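PDB 6NWZ: carbohydrate deacetylase Agd3, which probably removes N-acetyl groups from the fungal exopolysaccharide galactosaminogalactan and is required for Aspergillus fumigatus biofilm formation. Local coordinates for residues 52-64 with 83-97. Residues are numbered along the deposited sequence; the frame is centred on the assembly and turned at random.
Sequences TTLLVPQAGVGLP and VSYDYGGTTGYQSAL
Gln58 lies across the ring of Tyr85 and reaches on to Tyr87. Gln58 CB sits over the centre of the Tyr85 ring, 3.6 Å from its centroid, as a CH-pi contact. CG is anti to the backbone N (chi1 -178°) and the chain runs on extended. This course carries the amide past the CB end of Tyr85, with its plane 19° from that of the ring. The same amide stands nearly perpendicular to the ring of Tyr87, whose CE2 meets Gln58 CG at 3.5 Å.

Both phenols donate to backbone carbonyls of 52-64. Tyr85 OH gives a 2.8 Å bond to Val56 O, and Tyr87 OH gives one of 2.9 Å to Gln58 O. Each hydroxyl lies in the carbonyl plane, on a lone pair. The two bonds hold the backbone on both sides of Pro57.

Apolar side chains meet next to these bonds. Val56 CG1 packs on Ala96 CB at 3.6 Å and on Leu97 CD2 at 4.0 Å. Val83 CG1 meets Val56 CB at 4.1 Å. Ile30 of strand 22-31 touches both valines, and Trp102 of helix 99-112 touches Leu97. Lys32 makes a cation-pi contact with Tyr85 and bonds to Ser84 O.

A type I turn from Pro57 to Gly60, closed by the bond from Gly60 N to Pro57 O, presents Gln58. The tyrosines come from strand 84-86 and the loop after it. The contact thus joins a beta turn following strand 51-55 to the two-stranded antiparallel hairpin 84-86/93-95, within the CBM87 region of Agd3.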
ATOM      1  N   THR A  52     -14.260  14.652  -8.837  1.00 49.58           N
ATOM      2  CA  THR A  52     -14.092  16.086  -9.039  1.00 55.84           C
ATOM      3  C   THR A  52     -14.158  16.772  -7.683  1.00 60.57           C
ATOM      4  O   THR A  52     -15.039  16.468  -6.874  1.00 67.86           O
ATOM      5  CB  THR A  52     -15.170  16.651  -9.972  1.00 57.13           C
ATOM      6  OG1 THR A  52     -15.127  15.963 -11.228  1.00 63.36           O
ATOM      7  CG2 THR A  52     -14.948  18.130 -10.213  1.00 42.88           C
ATOM      8  N   THR A  53     -13.228  17.690  -7.432  1.00 51.81           N
ATOM      9  CA  THR A  53     -13.147  18.381  -6.151  1.00 56.20           C
ATOM     10  C   THR A  53     -13.702  19.794  -6.284  1.00 61.99           C
ATOM     11  O   THR A  53     -13.269  20.559  -7.152  1.00 68.96           O
ATOM     12  CB  THR A  53     -11.705  18.430  -5.640  1.00 56.60           C
ATOM     13  OG1 THR A  53     -11.201  17.097  -5.489  1.00 67.26           O
ATOM     14  CG2 THR A  53     -11.649  19.128  -4.299  1.00 52.91           C
ATOM     15  N   LEU A  54     -14.659  20.133  -5.420  1.00 55.74           N
ATOM     16  CA  LEU A  54     -15.250  21.467  -5.355  1.00 55.28           C
ATOM     17  C   LEU A  54     -14.937  22.060  -3.987  1.00 54.50           C
ATOM     18  O   LEU A  54     -15.422  21.564  -2.965  1.00 52.93           O
ATOM     19  CB  LEU A  54     -16.759  21.415  -5.593  1.00 43.61           C
ATOM     20  CG  LEU A  54     -17.537  22.698  -5.292  1.00 45.32           C
ATOM     21  CD1 LEU A  54     -17.148  23.808  -6.251  1.00 43.21           C
ATOM     22  CD2 LEU A  54     -19.030  22.442  -5.349  1.00 43.90           C
ATOM     23  N   LEU A  55     -14.131  23.116  -3.965  1.00 47.68           N
ATOM     24  CA  LEU A  55     -13.759  23.775  -2.721  1.00 42.52           C
ATOM     25  C   LEU A  55     -14.680  24.964  -2.488  1.00 43.34           C
ATOM     26  O   LEU A  55     -14.863  25.800  -3.378  1.00 52.96           O
ATOM     27  CB  LEU A  55     -12.296  24.218  -2.750  1.00 41.52           C
ATOM     28  CG  LEU A  55     -11.270  23.085  -2.856  1.00 40.61           C
ATOM     29  CD1 LEU A  55      -9.880  23.593  -2.534  1.00 41.94           C
ATOM     30  CD2 LEU A  55     -11.630  21.922  -1.946  1.00 39.47           C
ATOM     31  N   VAL A  56     -15.261  25.032  -1.294  1.00 39.86           N
ATOM     32  CA  VAL A  56     -16.245  26.050  -0.950  1.00 43.46           C
ATOM     33  C   VAL A  56     -15.618  26.976   0.090  1.00 43.88           C
ATOM     34  O   VAL A  56     -15.493  26.593   1.262  1.00 50.85           O
ATOM     35  CB  VAL A  56     -17.544  25.427  -0.424  1.00 41.08           C
ATOM     36  CG1 VAL A  56     -18.616  26.496  -0.279  1.00 45.00           C
ATOM     37  CG2 VAL A  56     -18.011  24.311  -1.347  1.00 42.19           C
ATOM     38  N   PRO A  57     -15.216  28.187  -0.278  1.00 52.90           N
ATOM     39  CA  PRO A  57     -14.722  29.140   0.716  1.00 45.82           C
ATOM     40  C   PRO A  57     -15.873  29.727   1.522  1.00 56.51           C
ATOM     41  O   PRO A  57     -17.047  29.583   1.183  1.00 59.57           O
ATOM     42  CB  PRO A  57     -14.039  30.208  -0.137  1.00 47.76           C
ATOM     43  CG  PRO A  57     -14.819  30.192  -1.404  1.00 52.03           C
ATOM     44  CD  PRO A  57     -15.203  28.753  -1.637  1.00 51.42           C
ATOM     45  N   GLN A  58     -15.504  30.407   2.613  1.00 64.19           N
ATOM     46  CA  GLN A  58     -16.508  31.004   3.489  1.00 55.46           C
ATOM     47  C   GLN A  58     -17.366  32.022   2.750  1.00 58.77           C
ATOM     48  O   GLN A  58     -18.530  32.232   3.111  1.00 52.61           O
ATOM     49  CB  GLN A  58     -15.827  31.654   4.695  1.00 54.37           C
ATOM     50  CG  GLN A  58     -16.787  32.262   5.701  1.00 46.74           C
ATOM     51  CD  GLN A  58     -16.100  32.691   6.978  1.00 51.51           C
ATOM     52  OE1 GLN A  58     -14.907  32.447   7.168  1.00 63.13           O
ATOM     53  NE2 GLN A  58     -16.850  33.332   7.866  1.00 59.49           N
ATOM     54  N   ALA A  59     -16.815  32.658   1.716  1.00 69.12           N
ATOM     55  CA  ALA A  59     -17.591  33.603   0.922  1.00 56.90           C
ATOM     56  C   ALA A  59     -18.610  32.910   0.028  1.00 51.83           C
ATOM     57  O   ALA A  59     -19.527  33.571  -0.469  1.00 58.92           O
ATOM     58  CB  ALA A  59     -16.656  34.467   0.074  1.00 54.20           C
ATOM     59  N   GLY A  60     -18.467  31.608  -0.193  1.00 48.74           N
ATOM     60  CA  GLY A  60     -19.393  30.846  -1.006  1.00 50.34           C
ATOM     61  C   GLY A  60     -18.821  30.506  -2.372  1.00 55.03           C
ATOM     62  O   GLY A  60     -17.750  30.970  -2.775  1.00 68.55           O
ATOM     63  N   VAL A  61     -19.568  29.673  -3.094  1.00 53.76           N
ATOM     64  CA  VAL A  61     -19.198  29.271  -4.446  1.00 52.20           C
ATOM     65  C   VAL A  61     -20.424  28.647  -5.093  1.00 55.84           C
ATOM     66  O   VAL A  61     -21.332  28.179  -4.400  1.00 56.95           O
ATOM     67  CB  VAL A  61     -17.992  28.291  -4.416  1.00 53.44           C
ATOM     68  CG1 VAL A  61     -18.425  26.924  -3.921  1.00 55.06           C
ATOM     69  CG2 VAL A  61     -17.332  28.191  -5.783  1.00 49.04           C
ATOM     70  N   GLY A  62     -20.466  28.661  -6.423  1.00 60.10           N
ATOM     71  CA  GLY A  62     -21.548  28.029  -7.150  1.00 50.10           C
ATOM     72  C   GLY A  62     -21.238  26.578  -7.476  1.00 62.67           C
ATOM     73  O   GLY A  62     -20.081  26.194  -7.637  1.00 64.55           O
ATOM     74  N   LEU A  63     -22.296  25.763  -7.564  1.00 61.10           N
ATOM     75  CA  LEU A  63     -22.119  24.348  -7.859  1.00 53.71           C
ATOM     76  C   LEU A  63     -21.904  24.135  -9.358  1.00 50.46           C
ATOM     77  O   LEU A  63     -22.363  24.935 -10.176  1.00 50.53           O
ATOM     78  CB  LEU A  63     -23.335  23.547  -7.408  1.00 44.44           C
ATOM     79  CG  LEU A  63     -23.990  23.940  -6.089  1.00 43.19           C
ATOM     80  CD1 LEU A  63     -25.314  24.615  -6.374  1.00 62.38           C
ATOM     81  CD2 LEU A  63     -24.178  22.723  -5.204  1.00 43.17           C
ATOM     82  N   PRO A  64     -21.210  23.062  -9.743  1.00 54.66           N
ATOM     83  CA  PRO A  64     -21.097  22.741 -11.174  1.00 56.31           C
ATOM     84  C   PRO A  64     -22.432  22.275 -11.742  1.00 56.70           C
ATOM     85  O   PRO A  64     -23.405  22.120 -10.998  1.00 62.04           O
ATOM     86  CB  PRO A  64     -20.045  21.626 -11.201  1.00 50.97           C
ATOM     87  CG  PRO A  64     -20.154  20.986  -9.847  1.00 46.10           C
ATOM     88  CD  PRO A  64     -20.455  22.115  -8.901  1.00 51.53           C
ATOM     89  N   VAL A  83     -19.312  21.766   4.847  1.00 42.68           N
ATOM     90  CA  VAL A  83     -18.569  22.989   4.532  1.00 37.31           C
ATOM     91  C   VAL A  83     -19.043  24.148   5.403  1.00 42.67           C
ATOM     92  O   VAL A  83     -19.482  25.192   4.904  1.00 45.64           O
ATOM     93  CB  VAL A  83     -18.636  23.337   3.030  1.00 44.90           C
ATOM     94  CG1 VAL A  83     -17.847  22.317   2.239  1.00 49.35           C
ATOM     95  CG2 VAL A  83     -20.067  23.418   2.504  1.00 44.01           C
ATOM     96  N   SER A  84     -18.932  23.972   6.717  1.00 42.42           N
ATOM     97  CA  SER A  84     -19.487  24.899   7.692  1.00 33.78           C
ATOM     98  C   SER A  84     -18.424  25.853   8.220  1.00 47.86           C
ATOM     99  O   SER A  84     -17.300  25.447   8.532  1.00 51.22           O
ATOM    100  CB  SER A  84     -20.115  24.140   8.861  1.00 40.45           C
ATOM    101  OG  SER A  84     -20.550  25.044   9.858  1.00 58.82           O
ATOM    102  N   TYR A  85     -18.796  27.125   8.327  1.00 43.10           N
ATOM    103  CA  TYR A  85     -17.943  28.158   8.895  1.00 39.15           C
ATOM    104  C   TYR A  85     -18.691  28.878  10.007  1.00 46.02           C
ATOM    105  O   TYR A  85     -19.923  28.845  10.076  1.00 49.70           O
ATOM    106  CB  TYR A  85     -17.507  29.183   7.844  1.00 46.60           C
ATOM    107  CG  TYR A  85     -16.645  28.648   6.726  1.00 50.20           C
ATOM    108  CD1 TYR A  85     -17.210  28.033   5.615  1.00 45.78           C
ATOM    109  CD2 TYR A  85     -15.267  28.799   6.762  1.00 55.63           C
ATOM    110  CE1 TYR A  85     -16.421  27.563   4.581  1.00 52.72           C
ATOM    111  CE2 TYR A  85     -14.471  28.334   5.737  1.00 57.14           C
ATOM    112  CZ  TYR A  85     -15.049  27.718   4.650  1.00 59.82           C
ATOM    113  OH  TYR A  85     -14.247  27.257   3.633  1.00 48.29           O
ATOM    114  N   ASP A  86     -17.933  29.543  10.876  1.00 41.10           N
ATOM    115  CA  ASP A  86     -18.508  30.385  11.923  1.00 42.50           C
ATOM    116  C   ASP A  86     -18.614  31.794  11.359  1.00 46.15           C
ATOM    117  O   ASP A  86     -17.613  32.506  11.237  1.00 50.93           O
ATOM    118  CB  ASP A  86     -17.662  30.343  13.191  1.00 43.61           C
ATOM    119  CG  ASP A  86     -18.239  31.199  14.318  1.00 51.90           C
ATOM    120  OD1 ASP A  86     -19.348  31.752  14.158  1.00 47.43           O
ATOM    121  OD2 ASP A  86     -17.577  31.319  15.373  1.00 54.10           O
ATOM    122  N   TYR A  87     -19.831  32.196  11.004  1.00 54.84           N
ATOM    123  CA  TYR A  87     -20.088  33.522  10.459  1.00 47.34           C
ATOM    124  C   TYR A  87     -20.288  34.573  11.539  1.00 55.19           C
ATOM    125  O   TYR A  87     -20.594  35.725  11.213  1.00 64.14           O
ATOM    126  CB  TYR A  87     -21.303  33.475   9.531  1.00 46.97           C
ATOM    127  CG  TYR A  87     -21.032  32.692   8.270  1.00 50.93           C
ATOM    128  CD1 TYR A  87     -21.244  31.320   8.219  1.00 43.28           C
ATOM    129  CD2 TYR A  87     -20.532  33.321   7.139  1.00 47.09           C
ATOM    130  CE1 TYR A  87     -20.979  30.601   7.068  1.00 42.95           C
ATOM    131  CE2 TYR A  87     -20.265  32.612   5.987  1.00 46.17           C
ATOM    132  CZ  TYR A  87     -20.488  31.257   5.954  1.00 47.23           C
ATOM    133  OH  TYR A  87     -20.215  30.565   4.796  1.00 52.92           O
ATOM    134  N   GLY A  88     -20.115  34.206  12.806  1.00 49.04           N
ATOM    135  CA  GLY A  88     -20.237  35.160  13.883  1.00 51.17           C
ATOM    136  C   GLY A  88     -21.657  35.679  14.047  1.00 53.16           C
ATOM    137  O   GLY A  88     -22.608  35.228  13.413  1.00 63.12           O
ATOM    138  N   GLY A  89     -21.773  36.664  14.933  1.00 54.17           N
ATOM    139  CA  GLY A  89     -23.061  37.272  15.175  1.00 55.28           C
ATOM    140  C   GLY A  89     -24.072  36.247  15.643  1.00 53.75           C
ATOM    141  O   GLY A  89     -23.740  35.245  16.284  1.00 64.51           O
ATOM    142  N   THR A  90     -25.335  36.499  15.306  1.00 61.23           N
ATOM    143  CA  THR A  90     -26.391  35.539  15.593  1.00 59.90           C
ATOM    144  C   THR A  90     -26.439  34.406  14.575  1.00 51.68           C
ATOM    145  O   THR A  90     -27.057  33.372  14.848  1.00 48.06           O
ATOM    146  CB  THR A  90     -27.744  36.251  15.648  1.00 64.74           C
ATOM    147  OG1 THR A  90     -27.848  37.166  14.549  1.00 74.71           O
ATOM    148  CG2 THR A  90     -27.882  37.018  16.954  1.00 61.16           C
ATOM    149  N   THR A  91     -25.793  34.578  13.419  1.00 63.18           N
ATOM    150  CA  THR A  91     -25.756  33.520  12.415  1.00 47.28           C
ATOM    151  C   THR A  91     -25.002  32.297  12.928  1.00 56.45           C
ATOM    152  O   THR A  91     -25.464  31.161  12.768  1.00 52.92           O
ATOM    153  CB  THR A  91     -25.119  34.053  11.129  1.00 47.93           C
ATOM    154  OG1 THR A  91     -25.971  35.049  10.549  1.00 66.09           O
ATOM    155  CG2 THR A  91     -24.891  32.940  10.125  1.00 45.88           C
ATOM    156  N   GLY A  92     -23.849  32.510  13.558  1.00 55.95           N
ATOM    157  CA  GLY A  92     -23.082  31.415  14.114  1.00 44.12           C
ATOM    158  C   GLY A  92     -22.563  30.484  13.035  1.00 42.24           C
ATOM    159  O   GLY A  92     -22.276  30.888  11.904  1.00 48.70           O
ATOM    160  N   TYR A  93     -22.446  29.207  13.393  1.00 43.14           N
ATOM    161  CA  TYR A  93     -21.976  28.203  12.448  1.00 38.55           C
ATOM    162  C   TYR A  93     -23.054  27.884  11.421  1.00 41.08           C
ATOM    163  O   TYR A  93     -24.192  27.563  11.779  1.00 51.37           O
ATOM    164  CB  TYR A  93     -21.556  26.935  13.187  1.00 36.94           C
ATOM    165  CG  TYR A  93     -20.094  26.915  13.551  1.00 49.28           C
ATOM    166  CD1 TYR A  93     -19.142  26.492  12.634  1.00 53.84           C
ATOM    167  CD2 TYR A  93     -19.660  27.327  14.805  1.00 46.64           C
ATOM    168  CE1 TYR A  93     -17.800  26.475  12.954  1.00 61.10           C
ATOM    169  CE2 TYR A  93     -18.319  27.315  15.136  1.00 56.59           C
ATOM    170  CZ  TYR A  93     -17.391  26.887  14.205  1.00 64.86           C
ATOM    171  OH  TYR A  93     -16.050  26.868  14.520  1.00 61.21           O
ATOM    172  N   GLN A  94     -22.695  27.983  10.141  1.00 42.27           N
ATOM    173  CA  GLN A  94     -23.602  27.665   9.046  1.00 37.43           C
ATOM    174  C   GLN A  94     -22.803  27.066   7.901  1.00 39.69           C
ATOM    175  O   GLN A  94     -21.596  27.280   7.785  1.00 51.79           O
ATOM    176  CB  GLN A  94     -24.362  28.898   8.539  1.00 39.36           C
ATOM    177  CG  GLN A  94     -25.294  29.555   9.541  1.00 59.71           C
ATOM    178  CD  GLN A  94     -26.486  28.695   9.896  1.00 69.12           C
ATOM    179  OE1 GLN A  94     -26.777  27.702   9.227  1.00 78.75           O
ATOM    180  NE2 GLN A  94     -27.184  29.073  10.960  1.00 67.32           N
ATOM    181  N   SER A  95     -23.498  26.323   7.046  1.00 41.57           N
ATOM    182  CA  SER A  95     -22.875  25.803   5.838  1.00 35.35           C
ATOM    183  C   SER A  95     -22.584  26.935   4.861  1.00 43.91           C
ATOM    184  O   SER A  95     -23.395  27.846   4.680  1.00 43.45           O
ATOM    185  CB  SER A  95     -23.781  24.768   5.177  1.00 36.95           C
ATOM    186  OG  SER A  95     -23.297  24.416   3.893  1.00 40.31           O
ATOM    187  N   ALA A  96     -21.413  26.873   4.220  1.00 37.44           N
ATOM    188  CA  ALA A  96     -21.078  27.876   3.216  1.00 43.68           C
ATOM    189  C   ALA A  96     -21.890  27.708   1.935  1.00 55.68           C
ATOM    190  O   ALA A  96     -21.921  28.630   1.112  1.00 55.56           O
ATOM    191  CB  ALA A  96     -19.583  27.836   2.903  1.00 48.88           C
ATOM    192  N   LEU A  97     -22.540  26.560   1.748  1.00 45.55           N
ATOM    193  CA  LEU A  97     -23.486  26.375   0.657  1.00 46.05           C
ATOM    194  C   LEU A  97     -24.871  26.832   1.099  1.00 47.24           C
ATOM    195  O   LEU A  97     -25.320  26.513   2.205  1.00 41.44           O
ATOM    196  CB  LEU A  97     -23.530  24.910   0.214  1.00 44.79           C
ATOM    197  CG  LEU A  97     -22.310  24.340  -0.520  1.00 52.70           C
ATOM    198  CD1 LEU A  97     -22.518  22.873  -0.865  1.00 45.27           C
ATOM    199  CD2 LEU A  97     -22.009  25.133  -1.778  1.00 51.71           C
TER